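Local coordinates for protein chitinase (Paenibacillus sp. FPU-7, PDB 5GZT) that probably hydrolyses chitin and chitodextrins by cutting internal beta-1,4 linkages between N-acetylglucosamine units at random, at residues Ala442-Thr445 against Thr446-Lys449; Pro685-Ser688 against Ala689-Thr693; Tyr836-Thr839 against Leu840-Asn844. All coordinates share one frame; numbering follows the deposited sequence.

Contact 1 of 3, residues Ala442-Thr445 against Thr446-Lys449; sequences AQST and TTNK
Q443 and T447 pack against each other one helical turn apart, on the closer side of this contact. The amide of T447 reaches Q443 O at 2.9 Å with an N-H...O angle of 153°. T446 N lies near the same oxygen, but its bond is weak and far from straight. T447 CG2 lies beside the same carbonyl and approaches Q443 CG to 4.1 Å; the two side chains cross at a slant. The Q443 chain gets there because CG is anti to its backbone N (chi1 177°). T447 OG1 has only a weak and unsettled link to Q443 O, since its stronger partner is Y451 OH beyond the segment.

One residue on, N448 N donates to S444 O at 2.8 Å. This is the last turn of helix 425-447, and N448 is the first residue to leave helical angles, with phi turning positive, so the chain bends away. In the family 18 TIM barrel the helix forms part of a beta-alpha-beta crossover from strand 403-407 to the neighbouring parallel strand 452-457. The bend carries the backbone of K449 back alongside S444, whose OG sits 2.5 Å from K449 O; that value is too short for the length to be trusted.

The other side is looser and faces solvent. T445 points its CB away overall, though CB still touches T446 N. Its OG1 bonds backward to A442 O, which also accepts T445 N; the OG1 to A442 O length of 2.5 Å is likewise unreliable. N448 OD1 stays 3.7 Å from T445 O, two acceptors with no bond between them. T446 is exposed too, and the K449 chain leads away from the helix end, its NZ forming a salt bridge with D402.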
ATOM      1  N   ALA B 442      -3.454 -24.385   3.803  1.00 50.01           N
ATOM      2  CA  ALA B 442      -3.998 -25.647   3.273  1.00 51.11           C
ATOM      3  C   ALA B 442      -4.259 -25.439   1.807  1.00 56.94           C
ATOM      4  O   ALA B 442      -3.707 -26.132   0.952  1.00 57.84           O
ATOM      5  CB  ALA B 442      -5.285 -26.016   4.001  1.00 48.20           C
ATOM      6  N   GLN B 443      -5.013 -24.396   1.496  1.00 51.04           N
ATOM      7  CA  GLN B 443      -5.387 -24.173   0.123  1.00 45.09           C
ATOM      8  C   GLN B 443      -4.217 -23.922  -0.830  1.00 46.69           C
ATOM      9  O   GLN B 443      -4.274 -24.226  -2.031  1.00 50.15           O
ATOM     10  CB  GLN B 443      -6.380 -23.011   0.073  1.00 46.50           C
ATOM     11  CG  GLN B 443      -6.796 -22.646  -1.342  1.00 48.06           C
ATOM     12  CD  GLN B 443      -7.963 -21.702  -1.391  1.00 44.42           C
ATOM     13  OE1 GLN B 443      -8.779 -21.638  -0.487  1.00 44.40           O
ATOM     14  NE2 GLN B 443      -8.008 -20.932  -2.442  1.00 46.48           N
ATOM     15  N   SER B 444      -3.165 -23.338  -0.295  1.00 52.15           N
ATOM     16  CA  SER B 444      -1.993 -22.974  -1.082  1.00 51.93           C
ATOM     17  C   SER B 444      -1.173 -24.217  -1.429  1.00 53.23           C
ATOM     18  O   SER B 444      -0.397 -24.227  -2.406  1.00 49.73           O
ATOM     19  CB  SER B 444      -1.144 -21.917  -0.311  1.00 53.85           C
ATOM     20  OG  SER B 444      -1.644 -20.562  -0.491  1.00 47.98           O
ATOM     21  N   THR B 445      -1.340 -25.269  -0.639  1.00 49.49           N
ATOM     22  CA  THR B 445      -0.667 -26.538  -0.962  1.00 56.27           C
ATOM     23  C   THR B 445      -1.231 -27.090  -2.284  1.00 57.42           C
ATOM     24  O   THR B 445      -0.496 -27.655  -3.091  1.00 60.44           O
ATOM     25  CB  THR B 445      -0.830 -27.570   0.143  1.00 50.45           C
ATOM     26  OG1 THR B 445      -2.179 -27.996   0.154  1.00 54.09           O
ATOM     27  CG2 THR B 445      -0.492 -26.977   1.513  1.00 47.77           C
ATOM     28  N   THR B 446      -2.523 -26.870  -2.517  1.00 55.74           N
ATOM     29  CA  THR B 446      -3.122 -27.145  -3.812  1.00 52.86           C
ATOM     30  C   THR B 446      -2.782 -26.124  -4.883  1.00 57.93           C
ATOM     31  O   THR B 446      -2.401 -26.537  -5.985  1.00 51.81           O
ATOM     32  CB  THR B 446      -4.633 -27.180  -3.723  1.00 52.48           C
ATOM     33  OG1 THR B 446      -5.004 -28.119  -2.711  1.00 59.25           O
ATOM     34  CG2 THR B 446      -5.259 -27.536  -5.092  1.00 55.52           C
ATOM     35  N   THR B 447      -2.960 -24.810  -4.598  1.00 50.27           N
ATOM     36  CA  THR B 447      -2.921 -23.812  -5.685  1.00 45.59           C
ATOM     37  C   THR B 447      -1.528 -23.329  -6.009  1.00 46.34           C
ATOM     38  O   THR B 447      -1.329 -22.763  -7.079  1.00 51.92           O
ATOM     39  CB  THR B 447      -3.802 -22.576  -5.381  1.00 50.01           C
ATOM     40  OG1 THR B 447      -3.315 -21.899  -4.193  1.00 45.45           O
ATOM     41  CG2 THR B 447      -5.273 -23.000  -5.183  1.00 46.15           C
ATOM     42  N   ASN B 448      -0.574 -23.528  -5.091  1.00 52.54           N
ATOM     43  CA  ASN B 448       0.793 -22.949  -5.203  1.00 61.50           C
ATOM     44  C   ASN B 448       0.824 -21.420  -5.404  1.00 58.67           C
ATOM     45  O   ASN B 448       1.654 -20.866  -6.145  1.00 54.36           O
ATOM     46  CB  ASN B 448       1.564 -23.672  -6.289  1.00 64.99           C
ATOM     47  CG  ASN B 448       1.581 -25.170  -6.043  1.00 75.86           C
ATOM     48  OD1 ASN B 448       1.983 -25.632  -4.963  1.00 66.82           O
ATOM     49  ND2 ASN B 448       1.082 -25.933  -7.016  1.00 78.13           N
ATOM     50  N   LYS B 449      -0.116 -20.767  -4.722  1.00 62.49           N
ATOM     51  CA  LYS B 449      -0.294 -19.316  -4.778  1.00 63.45           C
ATOM     52  C   LYS B 449      -0.436 -18.888  -3.328  1.00 49.02           C
ATOM     53  O   LYS B 449      -1.308 -19.388  -2.615  1.00 50.43           O
ATOM     54  CB  LYS B 449      -1.526 -18.985  -5.621  1.00 63.82           C
ATOM     55  CG  LYS B 449      -1.352 -17.791  -6.534  1.00 70.61           C
ATOM     56  CD  LYS B 449      -2.707 -17.256  -7.017  1.00 77.61           C
ATOM     57  CE  LYS B 449      -3.519 -16.517  -5.932  1.00 72.92           C
ATOM     58  NZ  LYS B 449      -3.380 -15.025  -5.893  1.00 62.26           N
TER

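Contact 2 of 3, residues Pro685-Ser688 against Ala689-Thr693; sequences PVIS and ASDVT
D691 OD2 accepts the amide of S688 at 2.8 Å, with an almost straight N-H...O angle of 173°. The donor stands above the carboxylate plane, 46° out of it. In return D691 N donates to S688 O at 2.9 Å. The pair thus meets twice, three residues apart. D691 N to S688 O is the i to i+3 bond of the short 3-10 turn 689-691, while the carboxylate returns to the amide of S688, the residue just before that turn.

D691 holds this place because its CG is anti to its own carbonyl carbon (chi1 -65°), which folds the carboxylate back over the beginning of the turn. There OD2 also lies 3.6 Å from I687 CB. Beyond I687 CB the contact is apolar: I687 CD1 meets V692 CG2 at 3.8 Å, the two side chains crossing.

Further out, S741 OG bonds to D691 OD1 and K684 NZ forms a salt bridge with OD2, so both carboxylate oxygens have partners. I687 also touches N707, and V692 packs on V705 and V736. The turn thus leads from the loop after strand 668-678 into strand 692-695, an outer strand of a sheet in the immunoglobulin-like domain, where T693 pairs with V737 of strand 732-738.

With an amide, a lysine and a hydroxyl around it, the buried carboxylate of D691 is probably stabilised in its charged form, and its rotation is restrained by bonds to both oxygens.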
ATOM      1  N   PRO B 685       2.821  28.087   4.725  1.00 14.07           N
ATOM      2  CA  PRO B 685       1.609  28.864   4.546  1.00 14.03           C
ATOM      3  C   PRO B 685       1.877  30.311   4.126  1.00 15.40           C
ATOM      4  O   PRO B 685       1.057  30.892   3.384  1.00 15.79           O
ATOM      5  CB  PRO B 685       0.915  28.760   5.926  1.00 15.66           C
ATOM      6  CG  PRO B 685       1.441  27.473   6.474  1.00 14.96           C
ATOM      7  CD  PRO B 685       2.808  27.252   5.947  1.00 14.49           C
ATOM      8  N   VAL B 686       2.992  30.878   4.626  1.00 15.45           N
ATOM      9  CA  VAL B 686       3.497  32.184   4.279  1.00 15.83           C
ATOM     10  C   VAL B 686       4.977  32.032   3.832  1.00 17.60           C
ATOM     11  O   VAL B 686       5.853  31.756   4.685  1.00 17.24           O
ATOM     12  CB  VAL B 686       3.368  33.232   5.410  1.00 15.52           C
ATOM     13  CG1 VAL B 686       4.009  34.553   5.024  1.00 16.90           C
ATOM     14  CG2 VAL B 686       1.881  33.515   5.724  1.00 15.70           C
ATOM     15  N   ILE B 687       5.250  32.292   2.532  1.00 14.74           N
ATOM     16  CA  ILE B 687       6.596  32.369   2.012  1.00 16.18           C
ATOM     17  C   ILE B 687       7.174  33.719   2.171  1.00 14.87           C
ATOM     18  O   ILE B 687       6.442  34.685   2.383  1.00 17.41           O
ATOM     19  CB  ILE B 687       6.689  31.912   0.554  1.00 16.14           C
ATOM     20  CG1 ILE B 687       5.913  32.816  -0.413  1.00 19.85           C
ATOM     21  CG2 ILE B 687       6.114  30.518   0.435  1.00 16.59           C
ATOM     22  CD1 ILE B 687       6.240  32.514  -1.889  1.00 20.80           C
ATOM     23  N   SER B 688       8.479  33.789   2.076  1.00 15.68           N
ATOM     24  CA  SER B 688       9.255  35.047   2.143  1.00 18.28           C
ATOM     25  C   SER B 688       9.929  35.314   0.792  1.00 17.90           C
ATOM     26  O   SER B 688      10.040  34.385  -0.058  1.00 15.03           O
ATOM     27  CB  SER B 688      10.308  34.953   3.238  1.00 20.71           C
ATOM     28  OG  SER B 688       9.646  34.883   4.515  1.00 22.85           O
ATOM     29  N   ALA B 689      10.395  36.533   0.607  1.00 17.82           N
ATOM     30  CA  ALA B 689      10.959  36.959  -0.716  1.00 18.98           C
ATOM     31  C   ALA B 689      12.116  36.066  -1.184  1.00 20.74           C
ATOM     32  O   ALA B 689      12.284  35.805  -2.380  1.00 18.77           O
ATOM     33  CB  ALA B 689      11.447  38.421  -0.607  1.00 19.71           C
ATOM     34  N   SER B 690      12.899  35.568  -0.224  1.00 18.78           N
ATOM     35  CA  SER B 690      14.136  34.834  -0.524  1.00 20.40           C
ATOM     36  C   SER B 690      13.788  33.381  -0.905  1.00 19.59           C
ATOM     37  O   SER B 690      14.642  32.624  -1.411  1.00 18.65           O
ATOM     38  CB  SER B 690      15.174  35.022   0.648  1.00 24.03           C
ATOM     39  OG  SER B 690      14.681  34.372   1.824  1.00 25.74           O
ATOM     40  N   ASP B 691      12.495  32.980  -0.750  1.00 15.72           N
ATOM     41  CA  ASP B 691      12.093  31.653  -1.106  1.00 16.11           C
ATOM     42  C   ASP B 691      11.783  31.431  -2.611  1.00 15.04           C
ATOM     43  O   ASP B 691      11.585  30.286  -3.043  1.00 16.88           O
ATOM     44  CB  ASP B 691      10.827  31.299  -0.332  1.00 17.76           C
ATOM     45  CG  ASP B 691      11.065  31.230   1.206  1.00 18.32           C
ATOM     46  OD1 ASP B 691      12.231  30.981   1.578  1.00 17.02           O
ATOM     47  OD2 ASP B 691      10.028  31.406   1.917  1.00 17.39           O
ATOM     48  N   VAL B 692      11.733  32.504  -3.378  1.00 15.65           N
ATOM     49  CA  VAL B 692      11.438  32.437  -4.793  1.00 16.93           C
ATOM     50  C   VAL B 692      12.370  33.402  -5.546  1.00 17.61           C
ATOM     51  O   VAL B 692      12.481  34.597  -5.130  1.00 18.26           O
ATOM     52  CB  VAL B 692       9.976  32.873  -5.061  1.00 16.61           C
ATOM     53  CG1 VAL B 692       9.657  32.846  -6.555  1.00 17.94           C
ATOM     54  CG2 VAL B 692       8.988  31.913  -4.391  1.00 18.30           C
ATOM     55  N   THR B 693      12.914  32.973  -6.697  1.00 15.65           N
ATOM     56  CA  THR B 693      13.631  33.938  -7.542  1.00 18.93           C
ATOM     57  C   THR B 693      12.930  34.071  -8.874  1.00 18.01           C
ATOM     58  O   THR B 693      12.518  33.059  -9.483  1.00 23.01           O
ATOM     59  CB  THR B 693      15.096  33.532  -7.810  1.00 22.31           C
ATOM     60  OG1 THR B 693      15.082  32.426  -8.682  1.00 27.28           O
ATOM     61  CG2 THR B 693      15.816  33.112  -6.554  1.00 20.33           C
TER

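Contact 3 of 3, residues Tyr836-Thr839 against Leu840-Asn844; sequences YLKT and LKQQN
L840 CD1 lies over one face of the Y836 ring, 4.1 Å from the centroid and 28° off the ring normal, a CH-pi contact. It leans toward the hydroxyl end, with CZ 3.7 Å away. Y836 CG is anti to the backbone N (chi1 -177°), which tilts the ring toward the following turn, where its face meets L840 CD1. The other methyl of L840, CD2, meets L837 CD2 at 3.9 Å, so a single leucine fills the angle between a ring and an aliphatic neighbour.

L837 and L840 face the barrel strands, while Y836 packs beside loop residues T777 and K782. Their helix, 830-843, links the parallel strands 790-799 and 848-854 of the second family 18 TIM barrel as a beta-alpha-beta crossover. L837 and L840 both rest on I791, and L837 also on V849. Y836 OH bonds outside, to V783 N.

Backbone bonds run i to i+4 within this stretch: L840 N to Y836 O at 3.1 Å and K841 N to L837 O at 2.9 Å. An i to i+3 bond, Q842 N to T839 O at 3.1 Å, joins this pattern, which continues with a weak bond from Q843 N to T839 O and with N844 N to L840 O.

Among side-chain polar groups, T839 OG1 bonds to Y836 O at 2.8 Å, on a lone pair; that carbonyl thereby takes three donors, counting T839 N and L840 N. The K841 chain bends away toward D888, which receives its NZ in a salt bridge.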
ATOM      1  N   TYR B 836      -3.121  34.489 -54.579  1.00 23.66           N
ATOM      2  CA  TYR B 836      -4.216  34.582 -53.573  1.00 26.55           C
ATOM      3  C   TYR B 836      -3.710  35.037 -52.194  1.00 28.28           C
ATOM      4  O   TYR B 836      -4.224  35.982 -51.599  1.00 26.51           O
ATOM      5  CB  TYR B 836      -4.952  33.243 -53.431  1.00 27.57           C
ATOM      6  CG  TYR B 836      -6.134  33.283 -52.468  1.00 30.51           C
ATOM      7  CD1 TYR B 836      -7.292  34.009 -52.766  1.00 29.00           C
ATOM      8  CD2 TYR B 836      -6.065  32.615 -51.219  1.00 30.88           C
ATOM      9  CE1 TYR B 836      -8.363  34.040 -51.836  1.00 32.94           C
ATOM     10  CE2 TYR B 836      -7.108  32.616 -50.325  1.00 33.63           C
ATOM     11  CZ  TYR B 836      -8.266  33.336 -50.605  1.00 35.96           C
ATOM     12  OH  TYR B 836      -9.275  33.330 -49.638  1.00 30.44           O
ATOM     13  N   LEU B 837      -2.650  34.391 -51.719  1.00 26.28           N
ATOM     14  CA  LEU B 837      -2.085  34.755 -50.398  1.00 27.55           C
ATOM     15  C   LEU B 837      -1.682  36.225 -50.371  1.00 26.48           C
ATOM     16  O   LEU B 837      -1.893  36.923 -49.379  1.00 28.88           O
ATOM     17  CB  LEU B 837      -0.862  33.879 -50.122  1.00 24.08           C
ATOM     18  CG  LEU B 837      -1.274  32.468 -49.805  1.00 24.56           C
ATOM     19  CD1 LEU B 837      -0.010  31.603 -49.754  1.00 29.30           C
ATOM     20  CD2 LEU B 837      -2.036  32.334 -48.515  1.00 28.12           C
ATOM     21  N   LYS B 838      -1.170  36.698 -51.496  1.00 25.89           N
ATOM     22  CA  LYS B 838      -0.794  38.066 -51.561  1.00 30.75           C
ATOM     23  C   LYS B 838      -1.951  39.056 -51.408  1.00 34.46           C
ATOM     24  O   LYS B 838      -1.731  40.148 -50.853  1.00 34.96           O
ATOM     25  CB  LYS B 838      -0.002  38.295 -52.809  1.00 34.25           C
ATOM     26  CG  LYS B 838       0.390  39.730 -52.975  1.00 37.43           C
ATOM     27  CD  LYS B 838       1.413  39.841 -54.062  1.00 43.14           C
ATOM     28  CE  LYS B 838       1.652  41.299 -54.416  1.00 49.79           C
ATOM     29  NZ  LYS B 838       2.757  41.357 -55.400  1.00 48.17           N
ATOM     30  N   THR B 839      -3.186  38.645 -51.777  1.00 33.89           N
ATOM     31  CA  THR B 839      -4.358  39.481 -51.680  1.00 33.98           C
ATOM     32  C   THR B 839      -4.846  39.430 -50.268  1.00 37.02           C
ATOM     33  O   THR B 839      -5.341  40.422 -49.756  1.00 37.05           O
ATOM     34  CB  THR B 839      -5.566  39.079 -52.610  1.00 34.42           C
ATOM     35  OG1 THR B 839      -6.233  37.852 -52.144  1.00 32.56           O
ATOM     36  CG2 THR B 839      -5.137  39.037 -54.060  1.00 32.67           C
ATOM     37  N   LEU B 840      -4.737  38.277 -49.637  1.00 29.42           N
ATOM     38  CA  LEU B 840      -4.912  38.228 -48.214  1.00 33.72           C
ATOM     39  C   LEU B 840      -4.050  39.270 -47.560  1.00 34.74           C
ATOM     40  O   LEU B 840      -4.521  39.976 -46.673  1.00 40.44           O
ATOM     41  CB  LEU B 840      -4.579  36.873 -47.661  1.00 34.99           C
ATOM     42  CG  LEU B 840      -5.692  35.912 -47.418  1.00 38.99           C
ATOM     43  CD1 LEU B 840      -6.849  35.981 -48.405  1.00 42.05           C
ATOM     44  CD2 LEU B 840      -5.107  34.524 -47.349  1.00 37.94           C
ATOM     45  N   LYS B 841      -2.785  39.349 -47.978  1.00 34.38           N
ATOM     46  CA  LYS B 841      -1.839  40.189 -47.232  1.00 38.49           C
ATOM     47  C   LYS B 841      -2.187  41.661 -47.367  1.00 42.81           C
ATOM     48  O   LYS B 841      -1.598  42.473 -46.663  1.00 39.02           O
ATOM     49  CB  LYS B 841      -0.365  39.881 -47.596  1.00 32.46           C
ATOM     50  CG  LYS B 841       0.199  38.630 -46.911  1.00 33.48           C
ATOM     51  CD  LYS B 841       1.517  38.082 -47.499  1.00 33.48           C
ATOM     52  CE  LYS B 841       2.757  38.939 -47.260  1.00 31.71           C
ATOM     53  NZ  LYS B 841       2.701  39.702 -45.961  1.00 31.94           N
ATOM     54  N   GLN B 842      -3.163  42.004 -48.231  1.00 60.99           N
ATOM     55  CA  GLN B 842      -3.686  43.384 -48.362  1.00 61.24           C
ATOM     56  C   GLN B 842      -4.814  43.689 -47.396  1.00 62.46           C
ATOM     57  O   GLN B 842      -4.738  44.662 -46.687  1.00 86.31           O
ATOM     58  CB  GLN B 842      -4.075  43.698 -49.790  1.00 77.35           C
ATOM     59  CG  GLN B 842      -2.848  43.785 -50.695  1.00 90.24           C
ATOM     60  CD  GLN B 842      -3.171  43.568 -52.171  1.00108.96           C
ATOM     61  OE1 GLN B 842      -4.272  43.894 -52.644  1.00118.45           O
ATOM     62  NE2 GLN B 842      -2.206  43.012 -52.909  1.00107.62           N
ATOM     63  N   GLN B 843      -5.839  42.882 -47.324  1.00 55.12           N
ATOM     64  CA  GLN B 843      -6.856  43.054 -46.255  1.00 58.12           C
ATOM     65  C   GLN B 843      -6.552  42.540 -44.829  1.00 63.49           C
ATOM     66  O   GLN B 843      -7.458  42.528 -43.947  1.00 54.12           O
ATOM     67  CB  GLN B 843      -8.142  42.371 -46.664  1.00 66.90           C
ATOM     68  CG  GLN B 843      -8.138  40.841 -46.584  1.00 60.59           C
ATOM     69  CD  GLN B 843      -8.775  40.196 -47.829  1.00 54.74           C
ATOM     70  OE1 GLN B 843      -9.231  39.076 -47.786  1.00 45.54           O
ATOM     71  NE2 GLN B 843      -8.753  40.900 -48.947  1.00 56.84           N
ATOM     72  N   ASN B 844      -5.336  42.059 -44.596  1.00 43.19           N
ATOM     73  CA  ASN B 844      -4.848  42.143 -43.257  1.00 39.15           C
ATOM     74  C   ASN B 844      -3.379  42.434 -43.417  1.00 33.81           C
ATOM     75  O   ASN B 844      -2.610  41.501 -43.640  1.00 27.82           O
ATOM     76  CB  ASN B 844      -5.154  40.850 -42.510  1.00 42.73           C
ATOM     77  CG  ASN B 844      -4.661  40.837 -41.031  1.00 40.88           C
ATOM     78  OD1 ASN B 844      -4.151  41.846 -40.479  1.00 38.90           O
ATOM     79  ND2 ASN B 844      -4.809  39.650 -40.392  1.00 36.18           N
TER

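The three contacts follow one another along the chain, each in a different part of the protein. Contact 1 closes a helix of the first family 18 barrel, contact 2 is a turn of the immunoglobulin-like domain, and contact 3 lies toward the C-terminal part of a helix of the second family 18 barrel. Their centres lie about 58 Å (1 to 2), 51 Å (2 to 3) and 79 Å (1 to 3) apart, and no two touch. Contact 1 is on the opposite side of the chain's centre from both others. Contacts 1 and 3 lie on helices at different positions of the two family 18 barrels, both probably of the chitinase type, with the beta domain between them in sequence.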